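Local structure of uncharacterized protein (3M4R) at residues M105-P108 / S109-S112; D143-S146 / D147-A150; E199-D202 / R203-I207. The protein probably acts as an oxidoreductase of the short-chain dehydrogenase/reductase family, the chain described here being its zinc-binding N-terminal class II aldolase/adducin domain. All coordinates share one frame; numbering follows the deposited sequence.

Interaction 1 (M105-P108 / S109-S112); sequences MVNP and SEPS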
loop_
_atom_site.group_PDB
_atom_site.type_symbol
_atom_site.label_atom_id
_atom_site.label_comp_id
_atom_site.label_asym_id
_atom_site.label_seq_id
_atom_site.Cartn_x
_atom_site.Cartn_y
_atom_site.Cartn_z
HETATM N N MSE A 105 -6.432 -1.418 -16.937
HETATM C CA MSE A 105 -6.611 -2.805 -16.458
HETATM C C MSE A 105 -6.159 -3.782 -17.526
HETATM O O MSE A 105 -6.550 -3.684 -18.690
HETATM C CB MSE A 105 -8.064 -3.094 -16.109
HETATM C CG MSE A 105 -8.471 -2.556 -14.766
HETATM SE SE MSE A 105 -10.356 -2.590 -14.523
HETATM C CE MSE A 105 -10.544 -4.501 -13.928
ATOM N N VAL A 106 -5.305 -4.717 -17.145
ATOM C CA VAL A 106 -4.893 -5.795 -18.045
ATOM C C VAL A 106 -6.080 -6.680 -18.444
ATOM O O VAL A 106 -6.150 -7.169 -19.554
ATOM C CB VAL A 106 -3.750 -6.645 -17.437
ATOM C CG1 VAL A 106 -2.724 -5.751 -16.795
ATOM C CG2 VAL A 106 -4.293 -7.639 -16.399
ATOM N N ASN A 107 -7.037 -6.852 -17.553
ATOM C CA ASN A 107 -8.199 -7.614 -17.847
ATOM C C ASN A 107 -9.412 -6.896 -17.303
ATOM O O ASN A 107 -9.775 -7.052 -16.135
ATOM C CB ASN A 107 -8.166 -9.043 -17.304
ATOM C CG ASN A 107 -9.463 -9.815 -17.648
ATOM O OD1 ASN A 107 -10.407 -9.298 -18.285
ATOM N ND2 ASN A 107 -9.495 -11.061 -17.251
ATOM N N PRO A 108 -10.119 -6.185 -18.193
ATOM C CA PRO A 108 -11.194 -5.324 -17.725
ATOM C C PRO A 108 -12.349 -6.077 -17.040
ATOM O O PRO A 108 -13.196 -5.429 -16.449
ATOM C CB PRO A 108 -11.660 -4.602 -19.012
ATOM C CG PRO A 108 -10.452 -4.573 -19.930
ATOM C CD PRO A 108 -9.733 -5.920 -19.606
ATOM N N SER A 109 -12.381 -7.402 -17.104
ATOM C CA SER A 109 -13.445 -8.155 -16.443
ATOM C C SER A 109 -13.108 -8.458 -14.980
ATOM O O SER A 109 -13.962 -8.915 -14.235
ATOM C CB SER A 109 -13.756 -9.463 -17.182
ATOM O OG SER A 109 -12.719 -10.408 -17.013
ATOM N N GLU A 110 -11.876 -8.164 -14.558
ATOM C CA GLU A 110 -11.545 -8.238 -13.132
ATOM C C GLU A 110 -12.299 -7.223 -12.289
ATOM O O GLU A 110 -12.820 -6.228 -12.818
ATOM C CB GLU A 110 -10.046 -8.087 -12.891
ATOM C CG GLU A 110 -9.297 -9.221 -13.461
ATOM C CD GLU A 110 -7.787 -9.086 -13.319
ATOM O OE1 GLU A 110 -7.264 -7.980 -13.105
ATOM O OE2 GLU A 110 -7.111 -10.110 -13.452
ATOM N N PRO A 111 -12.405 -7.494 -10.970
ATOM C CA PRO A 111 -13.021 -6.493 -10.090
ATOM C C PRO A 111 -12.238 -5.164 -10.077
ATOM O O PRO A 111 -11.026 -5.148 -10.285
ATOM C CB PRO A 111 -13.025 -7.172 -8.716
ATOM C CG PRO A 111 -12.825 -8.677 -9.006
ATOM C CD PRO A 111 -11.922 -8.667 -10.208
ATOM N N SER A 112 -12.954 -4.056 -9.881
ATOM C CA SER A 112 -12.323 -2.724 -9.849
ATOM C C SER A 112 -11.153 -2.665 -8.862
ATOM O O SER A 112 -11.243 -3.174 -7.764
ATOM C CB SER A 112 -13.345 -1.656 -9.488
ATOM O OG SER A 112 -14.318 -1.519 -10.506
HETATM O O HOH W 1 -7.028 -6.068 -14.907
HETATM O O HOH W 2 -8.016 -12.108 -14.567
#
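Asn-107 and Ser-109 meet through a side-chain oxygen that imitates a backbone carbonyl. Among the direct hydrogen bonds, Ser-109 N donates to Asn-107 OD1 at 3.0 Å, approaching from well above the plane of the amide. Ser-109 OG gives to the same oxygen from the same face, although the serine is deposited in two conformers and this second bond is the less certain. Asn-107 has its CG turned away from the backbone N (chi1 180°) and beside the carbonyl carbon, which brings OD1 within reach of both donors of Ser-109. The backbone closes the turn in its own right: Glu-110 N points to Asn-107 O over 2.9 Å, with an N-H...O angle of 166°.

Water extends this grip to the carboxylate of Glu-110. One molecule accepts from Asn-107 N and donates to Glu-110 OE1 at 2.6 Å; another lies between Asn-107 ND2, 3.2 Å away, and Glu-110 OE2. The carboxylate itself is fixed more strongly by a salt bridge from OE2 to Arg-59, and OE1 accepts from Gly-77 N.

Van der Waals contact comes from Met-105, present as selenomethionine. A bend at chi3 (83°) lets its CE abut the carbonyl O of Glu-110 (3.1 Å) and makes an apolar contact with CB of that residue at 3.8 Å, while the same side chain rests on Thr-76 and Ile-78 of strand 75-79.

An Asx turn superposed on a type I beta turn, with Pro-108 in the second position, is thus what joins these residues, at the surface of the loop between helices 94-103 and 117-121.

Interaction 2 (D143-S146 / D147-A150); sequences DLPS and DQIA
Pro-145 lies over one face of the flat Gln-148 amide, its CG and CD above the carbon and oxygen: Pro-145 CG is 3.6 Å from Gln-148 CD, and Pro-145 CD is 3.5 Å from Gln-148 OE1. From another direction, Leu-144 CD2 meets the same OE1 of Gln-148 at 3.7 Å, the two side chains crossing at about a right angle. In the glutamine, CG beside the backbone N (chi1 -64°) turns the chain back toward the helix start, and its extended course beyond CG carries the amide to the proline.

Leu-144 also presses CB on Ile-149 CG1 (3.8 Å), and the CD1 of that isoleucine comes close to the carbonyl O of Leu-144. Beneath these side chains the helix takes up its first bonds. Ile-149 N donates to Pro-145 O at 3.0 Å; Gln-148 N adds a weak bond to this oxygen, and Ala-150 N bonds to Ser-146 O.

Pro-145 holds the N-cap position but has no polar side chain with which to cap. Just beyond it, Ser-146 OG is engaged by Arg-186 NH2, which also binds Leu-144 O and so ties loop and first turn together. The chemistry implies a helix start secured by backbone bonds and by the two hydrogen bonds of Arg-186 NH2, with the amide of Gln-148 meeting the proline ring by van der Waals contact.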
loop_
_atom_site.group_PDB
_atom_site.type_symbol
_atom_site.label_atom_id
_atom_site.label_comp_id
_atom_site.label_asym_id
_atom_site.label_seq_id
_atom_site.Cartn_x
_atom_site.Cartn_y
_atom_site.Cartn_z
ATOM N N ASP A 143 -1.244 16.525 19.001
ATOM C CA ASP A 143 -0.589 17.747 18.550
ATOM C C ASP A 143 0.922 17.574 18.454
ATOM O O ASP A 143 1.656 18.550 18.361
ATOM C CB ASP A 143 -0.956 18.910 19.485
ATOM C CG ASP A 143 -2.440 19.239 19.439
ATOM O OD1 ASP A 143 -3.052 19.071 18.378
ATOM O OD2 ASP A 143 -2.997 19.660 20.459
ATOM N N LEU A 144 1.403 16.337 18.462
ATOM C CA LEU A 144 2.836 16.117 18.390
ATOM C C LEU A 144 3.336 16.629 17.055
ATOM O O LEU A 144 2.746 16.337 16.032
ATOM C CB LEU A 144 3.189 14.638 18.564
ATOM C CG LEU A 144 3.230 14.083 19.994
ATOM C CD1 LEU A 144 3.525 12.586 19.889
ATOM C CD2 LEU A 144 4.260 14.808 20.903
ATOM N N PRO A 145 4.435 17.400 17.061
ATOM C CA PRO A 145 5.024 17.767 15.761
ATOM C C PRO A 145 5.462 16.529 14.944
ATOM O O PRO A 145 5.784 15.477 15.509
ATOM C CB PRO A 145 6.225 18.652 16.139
ATOM C CG PRO A 145 6.418 18.516 17.591
ATOM C CD PRO A 145 5.163 17.977 18.209
ATOM N N SER A 146 5.448 16.651 13.626
ATOM C CA SER A 146 5.701 15.514 12.758
ATOM C C SER A 146 7.102 14.941 12.999
ATOM O O SER A 146 7.287 13.711 12.971
ATOM C CB SER A 146 5.493 15.920 11.304
ATOM O OG SER A 146 4.099 16.079 11.058
ATOM N N ASP A 147 8.069 15.830 13.262
ATOM C CA ASP A 147 9.432 15.409 13.487
ATOM C C ASP A 147 9.566 14.596 14.763
ATOM O O ASP A 147 10.383 13.681 14.826
ATOM C CB ASP A 147 10.403 16.602 13.526
ATOM C CG ASP A 147 10.669 17.204 12.140
ATOM O OD1 ASP A 147 10.078 16.753 11.139
ATOM O OD2 ASP A 147 11.488 18.148 12.040
ATOM N N GLN A 148 8.798 14.912 15.794
ATOM C CA GLN A 148 8.861 14.077 16.979
ATOM C C GLN A 148 8.114 12.750 16.723
ATOM O O GLN A 148 8.518 11.687 17.194
ATOM C CB GLN A 148 8.349 14.820 18.212
ATOM C CG GLN A 148 9.196 16.025 18.610
ATOM C CD GLN A 148 8.643 16.688 19.828
ATOM O OE1 GLN A 148 7.511 16.435 20.218
ATOM N NE2 GLN A 148 9.439 17.523 20.459
ATOM N N ILE A 149 7.050 12.795 15.956
ATOM C CA ILE A 149 6.433 11.537 15.505
ATOM C C ILE A 149 7.432 10.600 14.776
ATOM O O ILE A 149 7.497 9.402 15.076
ATOM C CB ILE A 149 5.174 11.774 14.678
ATOM C CG1 ILE A 149 4.081 12.434 15.558
ATOM C CG2 ILE A 149 4.644 10.438 14.160
ATOM C CD1 ILE A 149 2.804 12.788 14.795
ATOM N N ALA A 150 8.233 11.157 13.871
ATOM C CA ALA A 150 9.274 10.404 13.164
ATOM C C ALA A 150 10.323 9.827 14.136
ATOM O O ALA A 150 10.735 8.665 13.990
ATOM C CB ALA A 150 9.944 11.287 12.109
#

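Interaction 3 (E199-D202 / R203-I207); sequences EAYD and RHINI
Each residue from Arg-203 to Asn-206 donates its backbone N to the carbonyl four places earlier, Glu-199 through Asp-202, in regular alpha-helical bonds, Ile-205 N to Tyr-201 O being 3.0 Å.

On one side of this turn Ile-205 sets a methylene over the phenol of Tyr-201. Ile-205 CG1 lies 3.8 Å from the ring centroid and 25° off the ring normal, a CH-pi contact displaced toward the hydroxyl end, where CG1 approaches Tyr-201 CZ to 3.4 Å. Tyr-201 leans along the helix toward its partner because its CG stands opposite the backbone N (chi1 179°), and its OH continues to Arg-7 N. Leu-26 and Ile-27 of helix 16-28 also pack on the tyrosine. Were Tyr-201 an alanine, Ile-205 CG1 would probably lose the ring surface it covers and Arg-7 N its hydroxyl partner.

Glu-199 and Arg-203 extend side by side, pointing the same way, yet stop short of a salt bridge: OE1 and NH1 are 4.1 Å apart, and no N-H points at the oxygen. A water joins them, donating to Glu-199 OE1 at 2.5 Å and accepting from Arg-203 NH1 at 2.9 Å. Glu-199 OE1 also accepts a hydrogen bond from Asp-195 N. Direct partners of the arginine are Asp-181, in a salt bridge with NE, and Phe-193 O, which takes NH1.

His-204 faces the interior, with ND1 bonded to Thr-192 and NE2 to Ser-131, a pair that fixes the turn of its ring. Its side chain is about 6 Å from that of the zinc ligand His-130. With Ala-200 and Tyr-201 on Met-129 and Ile-207 on Leu-190, helix 197-215 packs on strands 127-131 and 189-194 in the helix-on-sheet layering of the class II aldolase fold, the side chain of His-204 about 10 Å from the bound zinc ion.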
loop_
_atom_site.group_PDB
_atom_site.type_symbol
_atom_site.label_atom_id
_atom_site.label_comp_id
_atom_site.label_asym_id
_atom_site.label_seq_id
_atom_site.Cartn_x
_atom_site.Cartn_y
_atom_site.Cartn_z
ATOM N N GLU A 199 9.722 -8.045 4.102
ATOM C CA GLU A 199 10.347 -6.742 4.364
ATOM C C GLU A 199 9.294 -5.670 4.581
ATOM O O GLU A 199 9.378 -4.897 5.526
ATOM C CB GLU A 199 11.255 -6.307 3.211
ATOM C CG GLU A 199 12.735 -6.541 3.400
ATOM C CD GLU A 199 13.522 -6.219 2.143
ATOM O OE1 GLU A 199 13.028 -5.447 1.249
ATOM O OE2 GLU A 199 14.619 -6.756 2.024
ATOM N N ALA A 200 8.323 -5.589 3.672
ATOM C CA ALA A 200 7.247 -4.603 3.801
ATOM C C ALA A 200 6.421 -4.839 5.073
ATOM O O ALA A 200 6.064 -3.891 5.777
ATOM C CB ALA A 200 6.311 -4.636 2.540
ATOM N N TYR A 201 6.120 -6.106 5.336
ATOM C CA TYR A 201 5.356 -6.509 6.524
ATOM C C TYR A 201 6.107 -6.188 7.800
ATOM O O TYR A 201 5.576 -5.576 8.706
ATOM C CB TYR A 201 5.103 -8.013 6.542
ATOM C CG TYR A 201 4.346 -8.466 7.778
ATOM C CD1 TYR A 201 2.991 -8.190 7.902
ATOM C CD2 TYR A 201 4.978 -9.145 8.824
ATOM C CE1 TYR A 201 2.274 -8.576 9.036
ATOM C CE2 TYR A 201 4.259 -9.545 9.983
ATOM C CZ TYR A 201 2.899 -9.253 10.060
ATOM O OH TYR A 201 2.141 -9.609 11.156
ATOM N N ASP A 202 7.334 -6.654 7.908
ATOM C CA ASP A 202 8.081 -6.416 9.160
ATOM C C ASP A 202 8.155 -4.910 9.453
ATOM O O ASP A 202 8.055 -4.483 10.615
ATOM C CB ASP A 202 9.504 -7.011 9.095
ATOM C CG ASP A 202 9.531 -8.565 9.143
ATOM O OD1 ASP A 202 8.509 -9.224 9.502
ATOM O OD2 ASP A 202 10.627 -9.126 8.860
ATOM N N ARG A 203 8.358 -4.103 8.409
ATOM C CA ARG A 203 8.424 -2.658 8.578
ATOM C C ARG A 203 7.100 -2.126 9.061
ATOM O O ARG A 203 7.072 -1.206 9.894
ATOM C CB ARG A 203 8.785 -1.927 7.284
ATOM C CG ARG A 203 10.232 -2.067 6.889
ATOM C CD ARG A 203 10.577 -1.643 5.466
ATOM N NE ARG A 203 12.037 -1.671 5.319
ATOM C CZ ARG A 203 12.714 -1.771 4.188
ATOM N NH1 ARG A 203 12.097 -1.838 3.042
ATOM N NH2 ARG A 203 14.040 -1.809 4.220
ATOM N N HIS A 204 6.001 -2.699 8.568
ATOM C CA HIS A 204 4.687 -2.248 9.011
ATOM C C HIS A 204 4.474 -2.503 10.517
ATOM O O HIS A 204 4.023 -1.627 11.262
ATOM C CB HIS A 204 3.593 -2.943 8.209
ATOM C CG HIS A 204 2.441 -2.050 7.888
ATOM N ND1 HIS A 204 2.388 -1.297 6.729
ATOM C CD2 HIS A 204 1.293 -1.792 8.557
ATOM C CE1 HIS A 204 1.277 -0.567 6.735
ATOM N NE2 HIS A 204 0.579 -0.876 7.812
ATOM N N ILE A 205 4.785 -3.719 10.952
ATOM C CA ILE A 205 4.576 -4.102 12.355
ATOM C C ILE A 205 5.442 -3.262 13.278
ATOM O O ILE A 205 4.944 -2.716 14.266
ATOM C CB ILE A 205 4.835 -5.611 12.590
ATOM C CG1 ILE A 205 3.840 -6.473 11.806
ATOM C CG2 ILE A 205 4.798 -5.955 14.098
ATOM C CD1 ILE A 205 2.372 -6.082 12.016
ATOM N N ASN A 206 6.730 -3.159 12.947
ATOM C CA ASN A 206 7.698 -2.397 13.756
ATOM C C ASN A 206 7.208 -0.977 13.984
ATOM O O ASN A 206 7.162 -0.523 15.120
ATOM C CB ASN A 206 9.091 -2.435 13.099
ATOM C CG ASN A 206 9.846 -3.717 13.436
ATOM O OD1 ASN A 206 9.737 -4.211 14.569
ATOM N ND2 ASN A 206 10.624 -4.247 12.494
ATOM N N ILE A 207 6.722 -0.321 12.933
ATOM C CA ILE A 207 6.247 1.060 13.055
ATOM C C ILE A 207 4.957 1.186 13.843
ATOM O O ILE A 207 4.845 2.044 14.743
ATOM C CB ILE A 207 6.077 1.727 11.697
ATOM C CG1 ILE A 207 7.464 2.011 11.085
ATOM C CG2 ILE A 207 5.244 3.009 11.813
ATOM C CD1 ILE A 207 7.415 2.118 9.562
HETATM O O HOH W 3 13.881 -3.121 1.125
#

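Overall arrangement
The three examples illustrate how local contacts change with their place in one domain. Interactions 1 and 2 are surface contacts on opposite sides of the chain's centre, about 40 Å apart between centres; interaction 3 is partly buried and nearer the middle. None touches another or shares its helix or loop. Interaction 1 is a polar turn bridged by water and pinned to strands 54-61 and 75-79 at one end of the sheet. Interaction 2 starts helix 146-153 beside strand 156-159, at the other end, mainly through backbone bonds and apolar cover. Interaction 3, within helix 197-215 over central strands, combines ring packing with charged groups and approaches the zinc site.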